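Local coordinates for protein nitrite oxidoreductase subunit B (Kuenenia stuttgartiensis, PDB 7B04) that probably relays electrons between the catalytic subunit and heme b through one [3Fe-4S] and three [4Fe-4S] clusters as nitrite is oxidised to nitrate, at residues H5-L9 / G298-Y304; K53-W59 / M224-L228; E163-F169 / W310-L316; R195-I200 / Y239-E243. One frame throughout, in Å; residues are numbered along the deposited sequence.

Contact 1. Residues H5-L9 / G298-Y304; sequences HNWHL and GTEPNIY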
# COMPACT_ATOMS: atom_id res chain seq x y z
N HIS A 5 -26.70 3.28 32.93
CA HIS A 5 -27.19 4.11 31.84
C HIS A 5 -26.22 4.13 30.68
O HIS A 5 -25.03 4.40 30.85
CB HIS A 5 -27.46 5.54 32.32
CG HIS A 5 -27.97 6.44 31.24
ND1 HIS A 5 -29.24 6.34 30.72
CD2 HIS A 5 -27.37 7.45 30.57
CE1 HIS A 5 -29.41 7.25 29.78
NE2 HIS A 5 -28.29 7.94 29.67
N ASN A 6 -26.73 3.84 29.48
CA ASN A 6 -25.98 3.97 28.24
C ASN A 6 -26.72 4.96 27.35
O ASN A 6 -27.86 4.70 26.95
CB ASN A 6 -25.84 2.63 27.52
CG ASN A 6 -25.20 2.75 26.12
OD1 ASN A 6 -25.40 3.72 25.42
ND2 ASN A 6 -24.43 1.75 25.73
N TRP A 7 -26.07 6.07 27.04
CA TRP A 7 -26.71 7.08 26.21
C TRP A 7 -26.77 6.69 24.74
O TRP A 7 -27.61 7.23 24.02
CB TRP A 7 -26.04 8.44 26.41
CG TRP A 7 -24.61 8.51 26.02
CD1 TRP A 7 -23.52 8.27 26.82
CD2 TRP A 7 -24.09 8.88 24.74
NE1 TRP A 7 -22.36 8.46 26.11
CE2 TRP A 7 -22.69 8.83 24.83
CE3 TRP A 7 -24.68 9.24 23.53
CZ2 TRP A 7 -21.86 9.14 23.75
CZ3 TRP A 7 -23.86 9.54 22.46
CH2 TRP A 7 -22.47 9.49 22.57
N HIS A 8 -25.91 5.78 24.27
CA HIS A 8 -26.04 5.32 22.89
C HIS A 8 -27.38 4.64 22.69
O HIS A 8 -28.11 4.92 21.73
CB HIS A 8 -24.92 4.34 22.53
CG HIS A 8 -23.55 4.93 22.54
ND1 HIS A 8 -22.41 4.17 22.35
CD2 HIS A 8 -23.13 6.21 22.70
CE1 HIS A 8 -21.35 4.96 22.40
NE2 HIS A 8 -21.75 6.19 22.61
N LEU A 9 -27.73 3.73 23.60
CA LEU A 9 -29.01 3.03 23.53
C LEU A 9 -30.15 3.87 24.07
O LEU A 9 -31.32 3.54 23.82
CB LEU A 9 -28.94 1.73 24.32
CG LEU A 9 -27.87 0.71 23.93
CD1 LEU A 9 -28.03 -0.55 24.77
CD2 LEU A 9 -27.97 0.39 22.46
N GLY A 298 -23.80 -2.93 23.07
CA GLY A 298 -24.02 -2.43 24.41
C GLY A 298 -22.77 -2.10 25.19
O GLY A 298 -22.81 -2.06 26.42
N THR A 299 -21.63 -1.90 24.53
CA THR A 299 -20.42 -1.57 25.26
C THR A 299 -20.17 -0.08 25.38
O THR A 299 -19.32 0.33 26.18
CB THR A 299 -19.21 -2.24 24.60
OG1 THR A 299 -18.88 -1.56 23.39
CG2 THR A 299 -19.49 -3.70 24.30
N GLU A 300 -20.92 0.75 24.65
CA GLU A 300 -20.65 2.18 24.49
C GLU A 300 -19.26 2.39 23.91
O GLU A 300 -18.35 2.83 24.63
CB GLU A 300 -20.81 2.94 25.80
CG GLU A 300 -21.24 4.39 25.62
CD GLU A 300 -21.71 5.05 26.89
OE1 GLU A 300 -22.87 4.80 27.29
OE2 GLU A 300 -20.94 5.84 27.48
N PRO A 301 -19.04 2.09 22.63
CA PRO A 301 -17.77 2.42 21.99
C PRO A 301 -17.52 3.92 22.01
O PRO A 301 -18.45 4.72 22.09
CB PRO A 301 -17.93 1.90 20.56
CG PRO A 301 -19.09 0.98 20.60
CD PRO A 301 -19.99 1.49 21.68
N ASN A 302 -16.25 4.29 21.92
CA ASN A 302 -15.88 5.70 21.95
C ASN A 302 -15.03 6.08 20.74
O ASN A 302 -14.27 7.05 20.81
CB ASN A 302 -15.17 6.04 23.26
CG ASN A 302 -16.09 5.90 24.46
OD1 ASN A 302 -17.15 6.51 24.51
ND2 ASN A 302 -15.68 5.07 25.42
N ILE A 303 -15.16 5.34 19.65
CA ILE A 303 -14.65 5.74 18.34
C ILE A 303 -15.86 5.97 17.46
O ILE A 303 -16.60 5.03 17.14
CB ILE A 303 -13.71 4.68 17.75
CG1 ILE A 303 -12.53 4.42 18.68
CG2 ILE A 303 -13.22 5.11 16.37
CD1 ILE A 303 -11.68 5.64 18.95
N TYR A 304 -16.07 7.22 17.06
CA TYR A 304 -17.28 7.63 16.35
C TYR A 304 -16.95 7.93 14.90
O TYR A 304 -15.90 8.51 14.60
CB TYR A 304 -17.91 8.85 17.02
CG TYR A 304 -18.29 8.62 18.47
CD1 TYR A 304 -19.56 8.19 18.81
CD2 TYR A 304 -17.37 8.82 19.48
CE1 TYR A 304 -19.91 7.98 20.13
CE2 TYR A 304 -17.71 8.62 20.80
CZ TYR A 304 -18.98 8.19 21.12
OH TYR A 304 -19.31 7.98 22.44
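An Asx motif at Asn-6, where strand 3-6 gives way to a turn, lies against Glu-300 in the loop that leads into strand 303-306, beside [4Fe-4S] cluster #3. Within the motif, Asn-6 OD1 accepts from Leu-9 N at 3.0 Å, the donor standing 61° out of the carbonyl plane. Asn-6 CG, anti to the backbone N (chi1 173°), brings the amide alongside the Glu-300 carboxylate; the two groups pass in opposite directions with their planes nearly perpendicular, Asn-6 CG lying 3.3 Å from Glu-300 OE1. That oxygen also takes a weak bond from Trp-7 N at 3.5 Å. Glu-300 OE2 lies near Trp-7 NE1, but its main partners are Arg-21, in a salt bridge, and Thr-179. Farther back, Glu-300 CG sits over one face of the His-8 imidazole, 3.4 Å from its centroid, in a CH-pi contact. The same ring presents its edge to Pro-301 O and to Tyr-304, whose OH is hydrogen-bonded to His-8 NE2 at 3.0 Å. Trp-7 comes against the phenol from the opposite direction, its CH2 3.8 Å from Tyr-304 CE1. With a leucine in place of Asn-6, Leu-9 N would probably be left without its side-chain acceptor and the turn freer to shift. Pro-301 stands about 7 Å, side chain to cluster, from the [4Fe-4S] group, close to its ligand Cys-178. A side-chain acceptor for the amide three residues on, here just beyond a strand end, is the signature of the Asx motif.

Contact 2. Residues K53-W59 / M224-L228; sequences KGQEFMW and MYRGL
Arg-226 turns the side of its guanidinium onto the backbone of Lys-53: NE at 2.9 Å and NH2 at 2.8 Å both donate to Lys-53 O, which lies in the guanidinium plane, the donors in turn lying in the carbonyl plane. With CG anti to the backbone N (chi1 -165°), the chain runs extended to NE. Over one guanidinium face rests the Gln-55 amide, its plane only 20° from parallel, and Gln-55 CD comes within 3.6 Å of Arg-226 CZ. Were Arg-226 an alanine, Lys-53 O would probably lose both donors, and the Gln-55 amide its stacking surface. Gly-54 packs against the Arg-226 chain and Leu-228, where a CB would collide with Leu-228 CB. Farther along, Met-58 and Met-224 run antiparallel alongside one another, Met-58 CG 3.5 Å from Met-224 SD; that sulfur also makes an oblique Met-aromatic contact with the Phe-57 ring. Strand 224-226 pairs with strand 231-233 beside the [3Fe-4S] cluster, about 6 Å from the Tyr-225 side chain. Lys-53 NZ bridges to Glu-183 of subunit C. Glu-233 pairs with Arg-226 NH1 and accepts from Gln-55, so the cation serves a backbone carbonyl twice while its charge is met, which probably fixes its rotation.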
# COMPACT_ATOMS: atom_id res chain seq x y z
N LYS A 53 7.87 -11.39 18.63
CA LYS A 53 7.47 -12.80 18.61
C LYS A 53 6.15 -13.01 19.35
O LYS A 53 5.87 -12.37 20.37
CB LYS A 53 8.56 -13.66 19.24
CG LYS A 53 9.88 -13.64 18.49
CD LYS A 53 10.85 -14.67 19.06
CE LYS A 53 11.32 -14.28 20.45
NZ LYS A 53 12.33 -15.24 20.99
N GLY A 54 5.34 -13.93 18.83
CA GLY A 54 4.05 -14.25 19.40
C GLY A 54 2.90 -13.36 18.97
O GLY A 54 1.74 -13.72 19.22
N GLN A 55 3.18 -12.22 18.34
CA GLN A 55 2.15 -11.27 17.92
C GLN A 55 2.09 -11.14 16.41
O GLN A 55 1.67 -10.11 15.88
CB GLN A 55 2.37 -9.91 18.57
CG GLN A 55 3.11 -10.00 19.88
CD GLN A 55 3.67 -8.68 20.35
OE1 GLN A 55 4.72 -8.24 19.88
NE2 GLN A 55 2.97 -8.04 21.28
N GLU A 56 2.51 -12.19 15.69
CA GLU A 56 2.61 -12.11 14.24
C GLU A 56 1.24 -11.94 13.60
O GLU A 56 1.12 -11.30 12.54
CB GLU A 56 3.32 -13.35 13.70
CG GLU A 56 4.74 -13.51 14.21
CD GLU A 56 4.81 -14.28 15.53
OE1 GLU A 56 3.74 -14.66 16.05
OE2 GLU A 56 5.93 -14.49 16.04
N PHE A 57 0.20 -12.50 14.21
CA PHE A 57 -1.16 -12.38 13.70
C PHE A 57 -1.90 -11.18 14.27
O PHE A 57 -3.03 -10.91 13.85
CB PHE A 57 -1.96 -13.65 14.03
CG PHE A 57 -2.39 -13.73 15.47
CD1 PHE A 57 -1.50 -14.16 16.45
CD2 PHE A 57 -3.67 -13.37 15.85
CE1 PHE A 57 -1.89 -14.23 17.77
CE2 PHE A 57 -4.07 -13.44 17.17
CZ PHE A 57 -3.18 -13.88 18.13
N MET A 58 -1.30 -10.45 15.21
CA MET A 58 -2.00 -9.41 15.95
C MET A 58 -1.93 -8.10 15.19
O MET A 58 -0.84 -7.60 14.88
CB MET A 58 -1.40 -9.26 17.35
CG MET A 58 -1.87 -10.32 18.33
SD MET A 58 -0.86 -10.46 19.82
CE MET A 58 -0.99 -8.80 20.47
N TRP A 59 -3.10 -7.54 14.88
CA TRP A 59 -3.24 -6.23 14.23
C TRP A 59 -4.27 -5.44 15.04
O TRP A 59 -5.46 -5.49 14.73
CB TRP A 59 -3.65 -6.39 12.77
CG TRP A 59 -2.71 -7.23 11.96
CD1 TRP A 59 -2.79 -8.58 11.75
CD2 TRP A 59 -1.54 -6.78 11.26
NE1 TRP A 59 -1.74 -8.99 10.96
CE2 TRP A 59 -0.97 -7.91 10.64
CE3 TRP A 59 -0.93 -5.53 11.09
CZ2 TRP A 59 0.19 -7.83 9.88
CZ3 TRP A 59 0.21 -5.46 10.32
CH2 TRP A 59 0.77 -6.60 9.73
N MET A 224 -6.30 -10.09 22.09
CA MET A 224 -5.68 -11.17 21.34
C MET A 224 -4.67 -11.89 22.22
O MET A 224 -3.92 -11.25 22.96
CB MET A 224 -5.00 -10.63 20.08
CG MET A 224 -5.94 -9.86 19.16
SD MET A 224 -5.10 -8.95 17.86
CE MET A 224 -6.40 -7.82 17.35
N TYR A 225 -4.66 -13.21 22.12
CA TYR A 225 -3.81 -14.06 22.95
C TYR A 225 -2.44 -14.18 22.32
O TYR A 225 -2.31 -14.57 21.15
CB TYR A 225 -4.45 -15.43 23.13
CG TYR A 225 -3.66 -16.41 23.96
CD1 TYR A 225 -3.43 -16.20 25.31
CD2 TYR A 225 -3.15 -17.58 23.39
CE1 TYR A 225 -2.72 -17.11 26.07
CE2 TYR A 225 -2.44 -18.49 24.14
CZ TYR A 225 -2.23 -18.25 25.48
OH TYR A 225 -1.52 -19.17 26.23
N ARG A 226 -1.41 -13.85 23.09
CA ARG A 226 -0.03 -13.91 22.63
C ARG A 226 0.55 -15.28 22.96
O ARG A 226 0.76 -15.61 24.14
CB ARG A 226 0.81 -12.81 23.26
CG ARG A 226 2.14 -12.61 22.56
CD ARG A 226 2.88 -11.39 23.05
NE ARG A 226 4.25 -11.39 22.55
CZ ARG A 226 5.22 -10.61 23.00
NH1 ARG A 226 4.99 -9.75 23.99
NH2 ARG A 226 6.43 -10.68 22.47
N GLY A 227 0.72 -16.10 21.93
CA GLY A 227 1.29 -17.43 22.12
C GLY A 227 2.57 -17.45 22.94
O GLY A 227 2.76 -18.33 23.78
N LEU A 228 3.46 -16.48 22.72
CA LEU A 228 4.76 -16.49 23.40
C LEU A 228 4.63 -16.25 24.91
O LEU A 228 5.24 -16.96 25.71
CB LEU A 228 5.68 -15.43 22.78
CG LEU A 228 7.17 -15.60 23.11
CD1 LEU A 228 7.82 -16.59 22.14
CD2 LEU A 228 7.88 -14.25 23.09
O HOH W 1 1.29 -17.08 18.90

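Contact 3. Residues E163-F169 / W310-L316; sequences EHSRWFF and WAPRAYL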
# COMPACT_ATOMS: atom_id res chain seq x y z
N GLU A 163 -27.41 6.44 -3.13
CA GLU A 163 -26.88 5.14 -2.72
C GLU A 163 -26.32 4.41 -3.94
O GLU A 163 -27.01 4.26 -4.95
CB GLU A 163 -27.95 4.27 -2.05
CG GLU A 163 -28.62 4.86 -0.83
CD GLU A 163 -29.78 4.00 -0.35
OE1 GLU A 163 -30.03 2.97 -1.01
OE2 GLU A 163 -30.45 4.34 0.65
N HIS A 164 -25.08 3.93 -3.82
CA HIS A 164 -24.42 3.22 -4.91
C HIS A 164 -24.96 1.80 -4.98
O HIS A 164 -24.95 1.07 -3.99
CB HIS A 164 -22.92 3.18 -4.69
CG HIS A 164 -22.23 4.51 -4.81
ND1 HIS A 164 -20.86 4.63 -4.73
CD2 HIS A 164 -22.72 5.76 -4.99
CE1 HIS A 164 -20.53 5.90 -4.87
NE2 HIS A 164 -21.64 6.61 -5.03
N SER A 165 -25.44 1.40 -6.17
CA SER A 165 -25.88 0.02 -6.37
C SER A 165 -24.73 -0.95 -6.11
O SER A 165 -24.88 -1.92 -5.36
CB SER A 165 -26.43 -0.15 -7.79
OG SER A 165 -25.42 0.09 -8.75
N ARG A 166 -23.58 -0.70 -6.73
CA ARG A 166 -22.35 -1.44 -6.46
C ARG A 166 -21.52 -0.61 -5.49
O ARG A 166 -21.10 0.50 -5.84
CB ARG A 166 -21.59 -1.72 -7.76
CG ARG A 166 -20.49 -2.76 -7.65
CD ARG A 166 -19.93 -3.09 -9.03
NE ARG A 166 -20.93 -3.73 -9.88
CZ ARG A 166 -20.75 -4.02 -11.16
NH1 ARG A 166 -19.61 -3.69 -11.76
NH2 ARG A 166 -21.71 -4.61 -11.86
N TRP A 167 -21.27 -1.14 -4.30
CA TRP A 167 -20.73 -0.31 -3.24
C TRP A 167 -19.84 -1.10 -2.30
O TRP A 167 -19.97 -2.32 -2.17
CB TRP A 167 -21.86 0.34 -2.43
CG TRP A 167 -22.68 -0.66 -1.67
CD1 TRP A 167 -23.77 -1.34 -2.13
CD2 TRP A 167 -22.46 -1.11 -0.33
NE1 TRP A 167 -24.25 -2.18 -1.15
CE2 TRP A 167 -23.46 -2.06 -0.04
CE3 TRP A 167 -21.52 -0.80 0.66
CZ2 TRP A 167 -23.55 -2.70 1.20
CZ3 TRP A 167 -21.61 -1.43 1.89
CH2 TRP A 167 -22.62 -2.37 2.15
N PHE A 168 -18.95 -0.37 -1.63
CA PHE A 168 -18.12 -0.86 -0.54
C PHE A 168 -17.45 0.35 0.11
O PHE A 168 -17.18 1.35 -0.56
CB PHE A 168 -17.07 -1.88 -1.00
CG PHE A 168 -15.88 -1.27 -1.70
CD1 PHE A 168 -14.67 -1.15 -1.04
CD2 PHE A 168 -15.97 -0.84 -3.01
CE1 PHE A 168 -13.57 -0.61 -1.67
CE2 PHE A 168 -14.87 -0.29 -3.65
CZ PHE A 168 -13.67 -0.17 -2.98
N PHE A 169 -17.21 0.25 1.41
CA PHE A 169 -16.57 1.33 2.15
C PHE A 169 -15.62 0.72 3.17
O PHE A 169 -15.57 -0.50 3.36
CB PHE A 169 -17.60 2.26 2.83
CG PHE A 169 -18.35 1.62 3.97
CD1 PHE A 169 -19.51 0.91 3.73
CD2 PHE A 169 -17.91 1.75 5.28
CE1 PHE A 169 -20.21 0.32 4.77
CE2 PHE A 169 -18.60 1.17 6.32
CZ PHE A 169 -19.76 0.45 6.07
N TRP A 310 -22.38 7.40 0.40
CA TRP A 310 -22.78 6.62 -0.76
C TRP A 310 -23.30 5.23 -0.43
O TRP A 310 -23.85 4.57 -1.31
CB TRP A 310 -21.60 6.48 -1.73
CG TRP A 310 -20.48 5.69 -1.15
CD1 TRP A 310 -20.28 4.34 -1.27
CD2 TRP A 310 -19.41 6.18 -0.33
NE1 TRP A 310 -19.14 3.97 -0.59
CE2 TRP A 310 -18.59 5.08 -0.00
CE3 TRP A 310 -19.07 7.45 0.15
CZ2 TRP A 310 -17.45 5.21 0.78
CZ3 TRP A 310 -17.93 7.57 0.93
CH2 TRP A 310 -17.14 6.46 1.24
N ALA A 311 -23.13 4.77 0.80
CA ALA A 311 -23.52 3.41 1.13
C ALA A 311 -25.03 3.32 1.36
O ALA A 311 -25.67 4.32 1.69
CB ALA A 311 -22.78 2.94 2.38
N PRO A 312 -25.61 2.14 1.16
CA PRO A 312 -27.04 1.96 1.44
C PRO A 312 -27.36 2.37 2.87
O PRO A 312 -26.70 1.95 3.82
CB PRO A 312 -27.26 0.46 1.22
CG PRO A 312 -26.22 0.08 0.24
CD PRO A 312 -25.02 0.93 0.56
N ARG A 313 -28.39 3.21 3.01
CA ARG A 313 -28.71 3.74 4.33
C ARG A 313 -29.15 2.65 5.29
O ARG A 313 -28.84 2.72 6.48
CB ARG A 313 -29.78 4.82 4.22
CG ARG A 313 -29.39 6.00 3.33
CD ARG A 313 -28.38 6.91 4.01
NE ARG A 313 -28.14 8.13 3.24
CZ ARG A 313 -27.19 8.25 2.32
NH1 ARG A 313 -27.04 9.40 1.67
NH2 ARG A 313 -26.39 7.23 2.04
N ALA A 314 -29.81 1.60 4.79
CA ALA A 314 -30.25 0.51 5.66
C ALA A 314 -29.07 -0.17 6.34
O ALA A 314 -29.10 -0.42 7.55
CB ALA A 314 -31.07 -0.50 4.86
N TYR A 315 -28.03 -0.48 5.57
CA TYR A 315 -26.83 -1.07 6.16
C TYR A 315 -26.18 -0.11 7.15
O TYR A 315 -25.72 -0.53 8.22
CB TYR A 315 -25.84 -1.45 5.05
CG TYR A 315 -24.64 -2.25 5.52
CD1 TYR A 315 -24.74 -3.61 5.79
CD2 TYR A 315 -23.40 -1.64 5.68
CE1 TYR A 315 -23.64 -4.34 6.22
CE2 TYR A 315 -22.30 -2.36 6.11
CZ TYR A 315 -22.42 -3.70 6.37
OH TYR A 315 -21.32 -4.42 6.80
N LEU A 316 -26.14 1.18 6.81
CA LEU A 316 -25.49 2.16 7.68
C LEU A 316 -26.23 2.34 9.01
O LEU A 316 -25.58 2.45 10.06
CB LEU A 316 -25.38 3.51 6.96
CG LEU A 316 -24.44 3.63 5.75
CD1 LEU A 316 -24.27 5.09 5.37
CD2 LEU A 316 -23.09 2.98 6.04
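Trp-310 begins the contact with its backbone: its O accepts from His-164 N, in the loop that leads into strand 169-173, at 2.9 Å, nearly straight at 170° and in the carbonyl plane. Its CB lies over the centre of the His-164 imidazole, 3.3 Å from the centroid, in a CH-pi contact, while the indole is tilted to that ring. With CG between the backbone N and carbonyl carbon (chi1 65°), the indole turns NE1 to Phe-168 O; the bond of 3.3 Å runs in the indole plane but meets the carbonyl from well above its own. The CZ2 corner then packs on Phe-169 CB. Ala-311 adds its methyl between Trp-167 and Phe-169. Pro-312, at the N-cap position of helix 313-320, lays its ring over the Trp-167 indole, CD sitting 3.4 Å above the five-membered ring centroid. Arg-313 N, in the first turn, gives a weak but straight bond of 3.3 Å to Glu-163 OE2, whose chain runs along Pro-312; the guanidinium itself turns back to Arg-309 O. Tyr-315 receives Trp-167 CH2 over one face, 3.7 Å from CD2, and meets Phe-169 CE1 at its edge, its CE2 the nearest atom. Leu-316 CD2 closes the row at 4.1 Å from Phe-169 CE1. Subunit A covers part of this surface: its Tyr-337 bonds His-164 ND1, and its Phe-1138 meets Tyr-315 edge-to-face. The chemistry is mainly aromatic and apolar, fixed by two hydrogen bonds and a third, weak one, and the Glu-163 carboxylate, at the first turn of the helix, is probably stabilised as the anion by the positive end of the helix dipole.

Contact 4. Residues R195-I200 / Y239-E243; sequences RKEDGI and YPRIE
In the ferredoxin-type dicluster domain, the loop between strands 192-194 and 201-203 packs its Arg-195 and Ile-200 against the short helix 239-242, which follows the cluster #2 ligand Cys-238. Arg-195 NH2 forms a salt bridge with Glu-243 OE2, modelled doubtfully short; the oxygen lies at the guanidinium edge, although the carboxylate plane is turned 67° against it. NH1 of the same arginine rests 3.3 Å from Tyr-239 CB, the arginine chain roughly perpendicular to the tyrosine's. Next to this pair, Ile-200 CD1 reaches Ile-242 CD1 tip to tip at 4.0 Å and also touches Tyr-239 CB at 3.7 Å.

A bend at chi3 (86°) of Arg-195 carries its head group across to the helix, where two acids of its own loop add charge. Asp-198 OD2 stands 2.9 Å from Arg-195 NH1 but well out of the guanidinium plane, so the attraction is purely electrostatic; Glu-197 lies farther off, in a long ion pair. The arginine probably helps keep Asp-198 and Glu-243 ionised and eases the repulsion between them. Beyond them, Glu-243 OE1 pairs with Arg-245 and with Arg-54 of subunit A, whose Glu-50 O also accepts from Tyr-239 OH. The loop holds its shape through Gly-199 N bonded to Arg-195 O, and it closes where Arg-195 N donates to Ile-200 O at 2.9 Å.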
# COMPACT_ATOMS: atom_id res chain seq x y z
N ARG A 195 -9.19 3.10 33.24
CA ARG A 195 -8.64 4.23 33.97
C ARG A 195 -9.66 5.36 34.06
O ARG A 195 -10.33 5.69 33.07
CB ARG A 195 -7.36 4.73 33.30
CG ARG A 195 -6.35 3.65 32.96
CD ARG A 195 -5.36 4.13 31.90
NE ARG A 195 -4.23 4.86 32.48
CZ ARG A 195 -3.42 5.66 31.78
NH1 ARG A 195 -3.62 5.83 30.48
NH2 ARG A 195 -2.42 6.28 32.39
N LYS A 196 -9.79 5.94 35.25
CA LYS A 196 -10.76 7.00 35.47
C LYS A 196 -10.26 8.34 34.94
O LYS A 196 -11.06 9.26 34.75
CB LYS A 196 -11.08 7.12 36.96
CG LYS A 196 -12.24 8.04 37.30
CD LYS A 196 -12.59 7.96 38.78
CE LYS A 196 -13.92 7.27 38.99
NZ LYS A 196 -13.84 5.81 38.72
N GLU A 197 -8.96 8.45 34.69
CA GLU A 197 -8.36 9.69 34.23
C GLU A 197 -8.65 9.96 32.75
O GLU A 197 -8.97 11.09 32.38
CB GLU A 197 -6.85 9.63 34.49
CG GLU A 197 -6.55 8.86 35.78
CD GLU A 197 -5.21 8.17 35.79
OE1 GLU A 197 -4.48 8.25 34.78
OE2 GLU A 197 -4.89 7.52 36.82
N ASP A 198 -8.57 8.93 31.91
CA ASP A 198 -8.76 9.10 30.48
C ASP A 198 -9.65 8.04 29.84
O ASP A 198 -9.89 8.11 28.63
CB ASP A 198 -7.40 9.11 29.76
CG ASP A 198 -6.43 8.10 30.32
OD1 ASP A 198 -6.86 7.26 31.15
OD2 ASP A 198 -5.24 8.14 29.95
N GLY A 199 -10.14 7.07 30.61
CA GLY A 199 -11.01 6.05 30.05
C GLY A 199 -10.31 4.97 29.27
O GLY A 199 -10.97 4.23 28.54
N ILE A 200 -8.99 4.84 29.41
CA ILE A 200 -8.24 3.83 28.68
C ILE A 200 -8.39 2.49 29.37
O ILE A 200 -8.26 2.38 30.59
CB ILE A 200 -6.76 4.24 28.57
CG1 ILE A 200 -6.62 5.42 27.60
CG2 ILE A 200 -5.90 3.07 28.11
CD1 ILE A 200 -5.22 5.98 27.52
N TYR A 239 -0.92 4.92 25.68
CA TYR A 239 -1.08 5.80 26.82
C TYR A 239 0.18 6.57 27.20
O TYR A 239 0.04 7.67 27.75
CB TYR A 239 -1.65 5.01 28.02
CG TYR A 239 -0.78 3.91 28.57
CD1 TYR A 239 -0.82 2.63 28.03
CD2 TYR A 239 0.07 4.14 29.65
CE1 TYR A 239 -0.03 1.61 28.53
CE2 TYR A 239 0.86 3.12 30.16
CZ TYR A 239 0.80 1.87 29.60
OH TYR A 239 1.59 0.86 30.11
N PRO A 240 1.41 6.09 26.95
CA PRO A 240 2.57 6.97 27.18
C PRO A 240 2.56 8.21 26.30
O PRO A 240 3.05 9.26 26.73
CB PRO A 240 3.77 6.07 26.87
CG PRO A 240 3.21 4.91 26.10
CD PRO A 240 1.85 4.71 26.68
N ARG A 241 2.01 8.13 25.08
CA ARG A 241 1.94 9.32 24.24
C ARG A 241 0.88 10.29 24.75
O ARG A 241 1.09 11.51 24.72
CB ARG A 241 1.64 8.92 22.79
CG ARG A 241 2.85 8.42 22.03
CD ARG A 241 2.44 7.69 20.76
NE ARG A 241 1.74 8.56 19.82
CZ ARG A 241 2.33 9.19 18.81
NH1 ARG A 241 3.63 9.06 18.61
NH2 ARG A 241 1.61 9.97 18.01
N ILE A 242 -0.26 9.77 25.22
CA ILE A 242 -1.30 10.63 25.78
C ILE A 242 -0.84 11.23 27.11
O ILE A 242 -1.16 12.38 27.42
CB ILE A 242 -2.61 9.84 25.93
CG1 ILE A 242 -3.15 9.49 24.55
CG2 ILE A 242 -3.64 10.64 26.71
CD1 ILE A 242 -4.28 8.53 24.61
N GLU A 243 -0.08 10.47 27.90
CA GLU A 243 0.45 10.99 29.15
C GLU A 243 1.50 12.06 28.94
O GLU A 243 2.02 12.61 29.92
CB GLU A 243 1.03 9.85 29.99
CG GLU A 243 -0.01 8.93 30.61
CD GLU A 243 0.60 7.64 31.14
OE1 GLU A 243 1.81 7.43 30.94
OE2 GLU A 243 -0.14 6.84 31.76

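Overall arrangement
The four contacts are separate, and each joins parts of the chain distant in sequence. Contacts 2 and 4 are nested inside the long loop closed by contact 1, whereas contact 3 crosses contact 1, with strand 303-306 running on to helix 313-320. Contact 4 comes nearest to contact 1, about 6 Å between closest atoms; contacts 3 and 4 lie on opposite sides of the chain's centre, their own centres 36 Å apart. Contacts 1, 2 and 4 border the clusters: side chains of contacts 1 and 4 approach [4Fe-4S] clusters to about 7 Å, and the Tyr-225 side chain of contact 2 approaches the [3Fe-4S] cluster to about 6 Å. Contact 3 lies farther off, the Phe-169 side chain about 11 Å from a [4Fe-4S] cluster.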